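Local coordinates for protein putative transcriptional regulator (TetR/AcrR family) (Acinetobacter sp., PDB 3KNW) that probably binds DNA as a two-subunit transcriptional regulator of the TetR/AcrR family, pairing a helix-turn-helix head with an all-helical C-terminal domain, at residues A[13-16]-A[17-21]; A[111-114]-A[115-119]; A[137-140]-A[141-145]; A[184-187]-A[188-191]. All coordinates share one frame; numbering follows the deposited sequence.

Contact 1. Residues A[13-16]-A[17-21]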
loop_
_atom_site.group_PDB
_atom_site.type_symbol
_atom_site.label_atom_id
_atom_site.label_comp_id
_atom_site.label_asym_id
_atom_site.label_seq_id
_atom_site.Cartn_x
_atom_site.Cartn_y
_atom_site.Cartn_z
ATOM N N GLU A 13 -25.340 16.233 17.370
ATOM C CA GLU A 13 -24.912 15.168 16.478
ATOM C C GLU A 13 -24.056 15.742 15.329
ATOM O O GLU A 13 -23.066 15.136 14.893
ATOM C CB GLU A 13 -26.087 14.318 15.966
ATOM C CG GLU A 13 -25.631 13.067 15.134
ATOM C CD GLU A 13 -24.603 12.147 15.864
ATOM O OE1 GLU A 13 -24.749 11.905 17.091
ATOM O OE2 GLU A 13 -23.658 11.647 15.190
ATOM N N ALA A 14 -24.411 16.929 14.874
ATOM C CA ALA A 14 -23.653 17.590 13.828
ATOM C C ALA A 14 -22.301 18.036 14.369
ATOM O O ALA A 14 -21.307 18.014 13.654
ATOM C CB ALA A 14 -24.464 18.775 13.211
ATOM N N LYS A 15 -22.244 18.403 15.641
ATOM C CA LYS A 15 -20.959 18.709 16.292
ATOM C C LYS A 15 -20.085 17.445 16.368
ATOM O O LYS A 15 -18.940 17.431 15.926
ATOM C CB LYS A 15 -21.176 19.287 17.684
ATOM C CG LYS A 15 -19.920 19.878 18.284
ATOM C CD LYS A 15 -20.070 20.082 19.788
ATOM C CE LYS A 15 -19.200 21.216 20.333
ATOM N NZ LYS A 15 -19.658 21.598 21.720
ATOM N N ARG A 16 -20.651 16.385 16.919
ATOM C CA ARG A 16 -19.968 15.121 16.934
ATOM C C ARG A 16 -19.376 14.829 15.543
ATOM O O ARG A 16 -18.209 14.438 15.447
ATOM C CB ARG A 16 -20.928 14.022 17.340
ATOM C CG ARG A 16 -20.279 12.709 17.637
ATOM C CD ARG A 16 -21.331 11.698 18.101
ATOM N NE ARG A 16 -20.744 10.382 18.331
ATOM C CZ ARG A 16 -20.499 9.470 17.379
ATOM N NH1 ARG A 16 -19.951 8.303 17.707
ATOM N NH2 ARG A 16 -20.800 9.714 16.106
ATOM N N GLN A 17 -20.170 15.053 14.482
ATOM C CA GLN A 17 -19.741 14.769 13.095
ATOM C C GLN A 17 -18.644 15.689 12.668
ATOM O O GLN A 17 -17.711 15.282 11.964
ATOM C CB GLN A 17 -20.874 14.954 12.073
ATOM C CG GLN A 17 -22.127 14.061 12.246
ATOM C CD GLN A 17 -21.811 12.581 12.286
ATOM O OE1 GLN A 17 -20.796 12.127 11.729
ATOM N NE2 GLN A 17 -22.670 11.817 12.968
ATOM N N HIS A 18 -18.763 16.951 13.068
ATOM C CA HIS A 18 -17.701 17.907 12.772
ATOM C C HIS A 18 -16.375 17.435 13.335
ATOM O O HIS A 18 -15.361 17.459 12.643
ATOM C CB HIS A 18 -17.990 19.303 13.317
ATOM C CG HIS A 18 -16.883 20.269 13.040
ATOM N ND1 HIS A 18 -16.703 20.851 11.804
ATOM C CD2 HIS A 18 -15.861 20.703 13.817
ATOM C CE1 HIS A 18 -15.630 21.623 11.841
ATOM N NE2 HIS A 18 -15.098 21.546 13.049
ATOM N N ILE A 19 -16.402 17.009 14.590
ATOM C CA ILE A 19 -15.190 16.560 15.258
ATOM C C ILE A 19 -14.575 15.367 14.526
ATOM O O ILE A 19 -13.384 15.355 14.262
ATOM C CB ILE A 19 -15.440 16.236 16.726
ATOM C CG1 ILE A 19 -15.914 17.495 17.486
ATOM C CG2 ILE A 19 -14.175 15.731 17.390
ATOM C CD1 ILE A 19 -16.471 17.198 18.777
ATOM N N LEU A 20 -15.378 14.374 14.199
ATOM C CA LEU A 20 -14.895 13.212 13.462
ATOM C C LEU A 20 -14.302 13.647 12.142
ATOM O O LEU A 20 -13.212 13.216 11.793
ATOM C CB LEU A 20 -16.010 12.202 13.228
ATOM C CG LEU A 20 -16.357 11.504 14.531
ATOM C CD1 LEU A 20 -17.772 11.002 14.454
ATOM C CD2 LEU A 20 -15.388 10.359 14.848
ATOM N N ASP A 21 -15.000 14.522 11.413
ATOM C CA ASP A 21 -14.503 14.995 10.126
ATOM C C ASP A 21 -13.217 15.824 10.240
ATOM O O ASP A 21 -12.298 15.630 9.435
ATOM C CB ASP A 21 -15.615 15.710 9.351
ATOM C CG ASP A 21 -16.767 14.739 8.957
ATOM O OD1 ASP A 21 -16.491 13.495 8.824
ATOM O OD2 ASP A 21 -17.933 15.210 8.793
#

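Contact 2. Residues A[111-114]-A[115-119]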
loop_
_atom_site.group_PDB
_atom_site.type_symbol
_atom_site.label_atom_id
_atom_site.label_comp_id
_atom_site.label_asym_id
_atom_site.label_seq_id
_atom_site.Cartn_x
_atom_site.Cartn_y
_atom_site.Cartn_z
ATOM N N SER A 111 -7.727 5.346 -0.047
ATOM C CA SER A 111 -6.630 4.400 -0.150
ATOM C C SER A 111 -5.452 4.831 0.717
ATOM O O SER A 111 -4.708 3.976 1.204
ATOM C CB SER A 111 -6.153 4.320 -1.577
ATOM O OG SER A 111 -5.593 5.558 -1.951
ATOM N N CYS A 112 -5.271 6.147 0.880
ATOM C CA CYS A 112 -4.274 6.698 1.817
ATOM C C CYS A 112 -4.525 6.183 3.241
ATOM O O CYS A 112 -3.593 5.797 3.934
ATOM C CB CYS A 112 -4.267 8.248 1.787
ATOM S SG CYS A 112 -2.743 9.042 2.446
ATOM N N LEU A 113 -5.785 6.150 3.669
ATOM C CA LEU A 113 -6.099 5.664 5.012
ATOM C C LEU A 113 -5.603 4.251 5.203
ATOM O O LEU A 113 -5.080 3.967 6.250
ATOM C CB LEU A 113 -7.599 5.772 5.383
ATOM C CG LEU A 113 -7.981 5.254 6.811
ATOM C CD1 LEU A 113 -7.721 6.315 7.880
ATOM C CD2 LEU A 113 -9.448 4.739 6.970
ATOM N N ILE A 114 -5.741 3.359 4.228
ATOM C CA ILE A 114 -5.228 1.995 4.427
ATOM C C ILE A 114 -3.712 1.966 4.386
ATOM O O ILE A 114 -3.109 1.142 5.055
ATOM C CB ILE A 114 -5.787 0.950 3.434
ATOM C CG1 ILE A 114 -7.171 0.504 3.847
ATOM C CG2 ILE A 114 -4.963 -0.297 3.434
ATOM C CD1 ILE A 114 -7.849 -0.311 2.774
ATOM N N VAL A 115 -3.107 2.856 3.611
ATOM C CA VAL A 115 -1.659 2.913 3.486
ATOM C C VAL A 115 -1.067 3.459 4.763
ATOM O O VAL A 115 -0.110 2.893 5.329
ATOM C CB VAL A 115 -1.229 3.833 2.349
ATOM C CG1 VAL A 115 0.228 4.324 2.555
ATOM C CG2 VAL A 115 -1.423 3.142 0.993
ATOM N N LYS A 116 -1.620 4.599 5.192
ATOM C CA LYS A 116 -1.276 5.177 6.494
ATOM C C LYS A 116 -1.428 4.124 7.570
ATOM O O LYS A 116 -0.456 3.712 8.167
ATOM C CB LYS A 116 -2.144 6.374 6.799
ATOM C CG LYS A 116 -1.722 7.677 6.076
ATOM C CD LYS A 116 -0.360 8.194 6.560
ATOM C CE LYS A 116 -0.023 9.566 6.023
ATOM N NZ LYS A 116 0.971 10.223 6.976
HETATM N N MSE A 117 -2.624 3.605 7.774
HETATM C CA MSE A 117 -2.841 2.725 8.925
HETATM C C MSE A 117 -2.007 1.444 8.852
HETATM O O MSE A 117 -1.543 0.953 9.895
HETATM C CB MSE A 117 -4.313 2.391 9.087
HETATM C CG MSE A 117 -5.221 3.609 9.194
HETATM SE SE MSE A 117 -4.867 4.469 10.805
HETATM C CE MSE A 117 -5.924 3.252 11.802
ATOM N N ALA A 118 -1.811 0.893 7.646
ATOM C CA ALA A 118 -0.914 -0.280 7.447
ATOM C C ALA A 118 0.496 0.067 7.936
ATOM O O ALA A 118 1.123 -0.683 8.678
ATOM C CB ALA A 118 -0.866 -0.716 5.942
ATOM N N ALA A 119 0.967 1.238 7.514
ATOM C CA ALA A 119 2.246 1.785 7.918
ATOM C C ALA A 119 2.469 1.738 9.425
ATOM O O ALA A 119 3.523 1.266 9.886
ATOM C CB ALA A 119 2.366 3.222 7.427
#

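Contact 3. Residues A[137-140]-A[141-145]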
loop_
_atom_site.group_PDB
_atom_site.type_symbol
_atom_site.label_atom_id
_atom_site.label_comp_id
_atom_site.label_asym_id
_atom_site.label_seq_id
_atom_site.Cartn_x
_atom_site.Cartn_y
_atom_site.Cartn_z
ATOM N N LYS A 137 -12.463 -6.570 4.648
ATOM C CA LYS A 137 -13.052 -7.885 4.280
ATOM C C LYS A 137 -14.481 -7.754 3.708
ATOM O O LYS A 137 -14.863 -8.459 2.798
ATOM C CB LYS A 137 -13.101 -8.835 5.472
ATOM C CG LYS A 137 -11.780 -9.315 6.013
ATOM C CD LYS A 137 -11.078 -10.315 5.118
ATOM C CE LYS A 137 -10.268 -11.353 5.975
ATOM N NZ LYS A 137 -9.598 -10.750 7.236
ATOM N N ARG A 138 -15.267 -6.840 4.239
ATOM C CA ARG A 138 -16.588 -6.642 3.694
ATOM C C ARG A 138 -16.610 -6.054 2.271
ATOM O O ARG A 138 -17.427 -6.471 1.436
ATOM C CB ARG A 138 -17.402 -5.778 4.623
ATOM C CG ARG A 138 -18.119 -6.575 5.688
ATOM C CD ARG A 138 -19.210 -5.713 6.265
ATOM N NE ARG A 138 -18.732 -4.673 7.173
ATOM C CZ ARG A 138 -19.367 -3.506 7.384
ATOM N NH1 ARG A 138 -18.876 -2.629 8.262
ATOM N NH2 ARG A 138 -20.482 -3.183 6.701
ATOM N N LEU A 139 -15.724 -5.093 2.012
ATOM C CA LEU A 139 -15.604 -4.495 0.714
ATOM C C LEU A 139 -15.193 -5.524 -0.304
ATOM O O LEU A 139 -15.817 -5.665 -1.334
ATOM C CB LEU A 139 -14.659 -3.323 0.768
ATOM C CG LEU A 139 -14.426 -2.644 -0.568
ATOM C CD1 LEU A 139 -15.711 -2.054 -1.113
ATOM C CD2 LEU A 139 -13.339 -1.603 -0.439
ATOM N N ILE A 140 -14.233 -6.352 -0.012
ATOM C CA ILE A 140 -13.835 -7.353 -1.013
ATOM C C ILE A 140 -15.047 -8.266 -1.320
ATOM O O ILE A 140 -15.267 -8.665 -2.446
ATOM C CB ILE A 140 -12.600 -8.144 -0.534
ATOM C CG1 ILE A 140 -11.366 -7.200 -0.503
ATOM C CG2 ILE A 140 -12.341 -9.331 -1.409
ATOM C CD1 ILE A 140 -10.059 -7.862 0.119
ATOM N N ALA A 141 -15.843 -8.551 -0.311
ATOM C CA ALA A 141 -16.968 -9.458 -0.428
ATOM C C ALA A 141 -18.134 -8.819 -1.217
ATOM O O ALA A 141 -18.747 -9.476 -2.018
ATOM C CB ALA A 141 -17.433 -9.946 1.002
ATOM N N ARG A 142 -18.416 -7.534 -1.013
ATOM C CA ARG A 142 -19.318 -6.799 -1.924
ATOM C C ARG A 142 -18.784 -6.839 -3.366
ATOM O O ARG A 142 -19.522 -7.129 -4.259
ATOM C CB ARG A 142 -19.475 -5.325 -1.524
ATOM C CG ARG A 142 -20.126 -5.039 -0.200
ATOM C CD ARG A 142 -21.585 -5.250 -0.253
ATOM N NE ARG A 142 -22.365 -4.202 -0.944
ATOM C CZ ARG A 142 -22.615 -2.979 -0.457
ATOM N NH1 ARG A 142 -23.358 -2.134 -1.157
ATOM N NH2 ARG A 142 -22.106 -2.595 0.711
HETATM N N MSE A 143 -17.512 -6.551 -3.609
HETATM C CA MSE A 143 -17.002 -6.706 -4.980
HETATM C C MSE A 143 -17.264 -8.123 -5.488
HETATM O O MSE A 143 -17.556 -8.327 -6.659
HETATM C CB MSE A 143 -15.521 -6.375 -5.119
HETATM C CG MSE A 143 -15.203 -4.899 -4.888
HETATM SE SE MSE A 143 -13.280 -4.550 -4.910
HETATM C CE MSE A 143 -13.297 -3.774 -3.228
ATOM N N ALA A 144 -17.109 -9.084 -4.593
ATOM C CA ALA A 144 -17.283 -10.492 -4.935
ATOM C C ALA A 144 -18.713 -10.719 -5.380
ATOM O O ALA A 144 -18.916 -11.282 -6.419
ATOM C CB ALA A 144 -16.919 -11.403 -3.739
ATOM N N ASP A 145 -19.678 -10.273 -4.563
ATOM C CA ASP A 145 -21.110 -10.412 -4.831
ATOM C C ASP A 145 -21.393 -9.830 -6.237
ATOM O O ASP A 145 -22.060 -10.458 -7.073
ATOM C CB ASP A 145 -21.948 -9.666 -3.763
ATOM C CG ASP A 145 -21.839 -10.307 -2.337
ATOM O OD1 ASP A 145 -21.535 -11.539 -2.270
ATOM O OD2 ASP A 145 -22.052 -9.616 -1.286
#

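Contact 4. Residues A[184-187]-A[188-191]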
loop_
_atom_site.group_PDB
_atom_site.type_symbol
_atom_site.label_atom_id
_atom_site.label_comp_id
_atom_site.label_asym_id
_atom_site.label_seq_id
_atom_site.Cartn_x
_atom_site.Cartn_y
_atom_site.Cartn_z
ATOM N N LYS A 184 3.622 10.654 -7.249
ATOM C CA LYS A 184 2.884 11.886 -7.228
ATOM C C LYS A 184 2.162 12.119 -8.526
ATOM O O LYS A 184 1.874 13.229 -8.830
ATOM C CB LYS A 184 3.752 13.109 -6.882
ATOM C CG LYS A 184 4.741 12.882 -5.827
ATOM C CD LYS A 184 5.059 14.127 -4.971
ATOM C CE LYS A 184 5.705 15.259 -5.772
ATOM N NZ LYS A 184 6.091 16.490 -4.929
ATOM N N HIS A 185 1.773 11.068 -9.238
ATOM C CA HIS A 185 0.702 11.210 -10.234
ATOM C C HIS A 185 0.109 9.834 -10.436
ATOM O O HIS A 185 0.692 8.871 -9.984
ATOM C CB HIS A 185 1.256 11.765 -11.541
ATOM C CG HIS A 185 2.319 10.913 -12.125
ATOM N ND1 HIS A 185 2.064 10.003 -13.122
ATOM C CD2 HIS A 185 3.653 10.846 -11.871
ATOM C CE1 HIS A 185 3.193 9.381 -13.435
ATOM N NE2 HIS A 185 4.170 9.874 -12.690
ATOM N N LYS A 186 -1.019 9.729 -11.126
ATOM C CA LYS A 186 -1.834 8.563 -11.051
ATOM C C LYS A 186 -1.673 7.646 -12.219
ATOM O O LYS A 186 -2.502 6.751 -12.466
ATOM C CB LYS A 186 -3.290 8.967 -10.844
ATOM C CG LYS A 186 -3.497 9.702 -9.542
ATOM C CD LYS A 186 -4.865 10.303 -9.511
ATOM C CE LYS A 186 -5.230 10.945 -8.201
ATOM N NZ LYS A 186 -6.659 11.458 -8.269
ATOM N N ALA A 187 -0.579 7.780 -12.916
ATOM C CA ALA A 187 -0.305 6.853 -14.042
ATOM C C ALA A 187 -0.571 5.393 -13.608
ATOM O O ALA A 187 -1.279 4.650 -14.290
ATOM C CB ALA A 187 1.170 7.043 -14.607
ATOM N N PRO A 188 -0.059 4.969 -12.463
ATOM C CA PRO A 188 -0.295 3.524 -12.112
ATOM C C PRO A 188 -1.746 3.115 -11.976
ATOM O O PRO A 188 -2.097 1.979 -12.311
ATOM C CB PRO A 188 0.461 3.372 -10.791
ATOM C CG PRO A 188 1.547 4.362 -10.852
ATOM C CD PRO A 188 1.021 5.561 -11.644
ATOM N N LEU A 189 -2.575 4.034 -11.493
ATOM C CA LEU A 189 -4.028 3.836 -11.295
ATOM C C LEU A 189 -4.736 3.870 -12.625
ATOM O O LEU A 189 -5.596 3.060 -12.876
ATOM C CB LEU A 189 -4.656 4.935 -10.414
ATOM C CG LEU A 189 -4.498 4.738 -8.924
ATOM C CD1 LEU A 189 -4.646 6.001 -8.048
ATOM C CD2 LEU A 189 -5.471 3.661 -8.458
ATOM N N PHE A 190 -4.312 4.760 -13.513
ATOM C CA PHE A 190 -4.788 4.713 -14.869
ATOM C C PHE A 190 -4.522 3.388 -15.550
ATOM O O PHE A 190 -5.375 2.901 -16.330
ATOM C CB PHE A 190 -4.215 5.855 -15.716
ATOM C CG PHE A 190 -4.456 7.262 -15.136
ATOM C CD1 PHE A 190 -5.589 7.558 -14.400
ATOM C CD2 PHE A 190 -3.561 8.286 -15.406
ATOM C CE1 PHE A 190 -5.798 8.806 -13.910
ATOM C CE2 PHE A 190 -3.752 9.553 -14.904
ATOM C CZ PHE A 190 -4.866 9.838 -14.170
ATOM N N GLN A 191 -3.366 2.786 -15.302
ATOM C CA GLN A 191 -3.074 1.502 -15.978
ATOM C C GLN A 191 -3.969 0.399 -15.346
ATOM O O GLN A 191 -4.591 -0.347 -16.079
ATOM C CB GLN A 191 -1.580 1.148 -15.928
ATOM C CG GLN A 191 -1.182 -0.214 -16.614
ATOM C CD GLN A 191 -1.818 -0.404 -18.007
ATOM O OE1 GLN A 191 -1.603 0.400 -18.947
ATOM N NE2 GLN A 191 -2.643 -1.440 -18.125
#

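Contact 1. Residues A[13-16]-A[17-21]
Arg16 and Leu20 meet one turn apart on helix 13-30. The arginine chain runs out extended from CG to NE, and its NH2 comes 3.7 Å from CD1 of Leu20, an oblique crossing of an apolar methyl and a charged group. Ile19, a residue earlier, lays CG1 against the carbonyl oxygen of Lys15.

The polar side chains gather on the same flank. Glu13 CG stands anti to its N (chi1 -173°) and the chain then bends at chi2, which swings the carboxylate along the helix toward Arg16 and Gln17. Glu13 OE2 makes a salt bridge with Arg16 NH2 at 3.6 Å. Gln17 NE2 lies near the plane of the guanidinium, at its edge; the glutamine chain also bends at chi2.

This is the first helix of the probable DNA-binding head in the TetR fold, packed against the predicted helix-turn-helix of residues 36-55. Ile19 reaches Phe51 and Phe55, while Leu20 touches Phe55 and also Leu65 of helix 58-81. Lys15 NZ bonds Ser50 OG, and His18 NE2 bonds the carbonyl of Ser44.

Backbone bonds run from each amide to the oxygen four residues back. Ile19 N to Lys15 O is 2.9 Å with an N-H...O angle of 166°; Leu20 N to Arg16 O is 3.1 Å, and His18 N to Ala14 O is 2.8 Å.

Contact 2. Residues A[111-114]-A[115-119]
Leu113 and Met117, the latter a selenomethionine, lie side by side and point the same way off helix 111-119. Leu113 CD1 sits 3.9 Å from CG of Met117, and Leu113 CG is almost as near. A chi1 of 180° turns the leucine branch away from its own amide nitrogen and forward along the helix, to meet the residue one turn on. Beyond CG the Met117 chain bends at both chi2 and chi3 and carries its selenium away from the leucine. On another flank, Cys112 SG approaches Lys116 CG at 4.0 Å, so sulfur meets the aliphatic root of the lysine; the ammonium end travels on to the carbonyl of Arg29.

Several side-chain carbons rest on backbone oxygens of the preceding turn. Ala118 CB is 3.0 Å from Ile114 O, and Val115 CG2 lies 3.4 Å from Ser111 O.

The main-chain amides of residues 115 to 118 each bond the oxygen four residues back. Met117 N to Leu113 O and Ala118 N to Ile114 O are both 2.9 Å.

Two surfaces of this short helix are thus engaged. Leu113 and Met117 face Leu66 of helix 58-81, with Met117 also on Met128 and Met132 of helix 126-153; Val115 and Ala118 pack on Leu178 of the second subunit, and Ala119 on its own counterpart there. Such a helix, buried between its own chain and the partner subunit, belongs to the all-helical C-terminal domain through which TetR-family proteins dimerise.

Contact 3. Residues A[137-140]-A[141-145]
Leu139 and Met143, a selenomethionine, lie together on the inner face of helix 126-153, their side chains at a slant to one another. The placing of the methionine methyl is doubtful, since its modelled approach to the leucine is too close. What makes this side tight is its surroundings: Met143 is buried and touches Tyr94 of helix 87-100 together with Ala166 and Tyr170 of helix 162-183, while Leu139 shares both tyrosines and adds Leu77 of helix 58-81. Under them Met143 N bonds Leu139 O at 3.0 Å, with an N-H...O angle of 176°.

Ile140 belongs to the packed part as well, touching Ala166 of its own chain and Tyr183 of the second subunit. Lys137 makes a cation-pi contact with the same tyrosine of that subunit.

The loose side is that of the exposed residues Lys137, Arg138 and Ala141. Ala141 CB merely rests 3.5 Å from Lys137 O, and the backbone bond between this pair, Ala141 N to Lys137 O, is a longer one at 3.3 Å. Along helix 58-81, Arg138 and Arg142 stand one turn apart with their NH2 atoms 6.2 Å from each other, not in contact. Arg142 lays CG 3.5 Å from Arg138 O, bends at chi2 and chi3, and bonds Asn78 OD1 through NH1.

Apolar carbon therefore lines the inner face, while Asn78 holds Arg142 and the partner tyrosine meets Lys137; the spacing of the two guanidinium groups probably limits their mutual repulsion.

Contact 4. Residues A[184-187]-A[188-191]
Helix 187-200 starts here, with Lys186 in the N-cap position and the Phe190 ring folded back over it. Lys186 CB sits above the ring face, 4.1 Å from the centroid of Phe190 and 22° off the normal, a CH-pi contact. Lys186 CB is nearest to Phe190 CZ, at 3.8 Å. The carbonyl oxygen of Lys186 also lies over a ring face, offset toward the rim and 3.3 Å from Phe190 CG. A chi1 of -55° sets the ring beside the backbone N of Phe190, which lays it back along the first turn.

That same oxygen accepts the first helical bonds. Phe190 N and Leu189 N both lie 2.9 Å from Lys186 O, the bond from Leu189 being weak.

In the TetR-type C-terminal domain this turn joins helix 162-183 to the last helix of the modelled chain. Pro188 belongs in such a first turn, for its ring nitrogen has no hydrogen to give; its CD lies 3.3 Å from Ala187 CB, and the ring packs on Leu179, Ser180 and Tyr183 of helix 162-183. Leu189 CD1 comes 4.2 Å from CG of Lys186, the two chains slanting past one another, and Lys186 then extends to the carbonyl of Val99. Pro188 O accepts a hydrogen bond from Gln171 NE2 of the second subunit. Gln191 N bonds Ala187 O at 3.0 Å.

All four contacts are local, each within one turn or so, yet they sample different environments. Contact 2 is the buried one, its centre about 9 Å from that of the chain; contacts 1, 3 and 4 are partly buried. Contact 1 belongs to the probable DNA-binding head and touches no other chain, whereas contacts 2, 3 and 4 share the C-terminal domain and all reach the second subunit. Helix 58-81 runs beside contacts 1, 2 and 3, linking head and body, and helix 162-183 meets contacts 2, 3 and 4. Chemistry follows place: a salt bridge in contact 1, aliphatic and selenomethionine packing in contacts 2 and 3, CH-pi in contact 4.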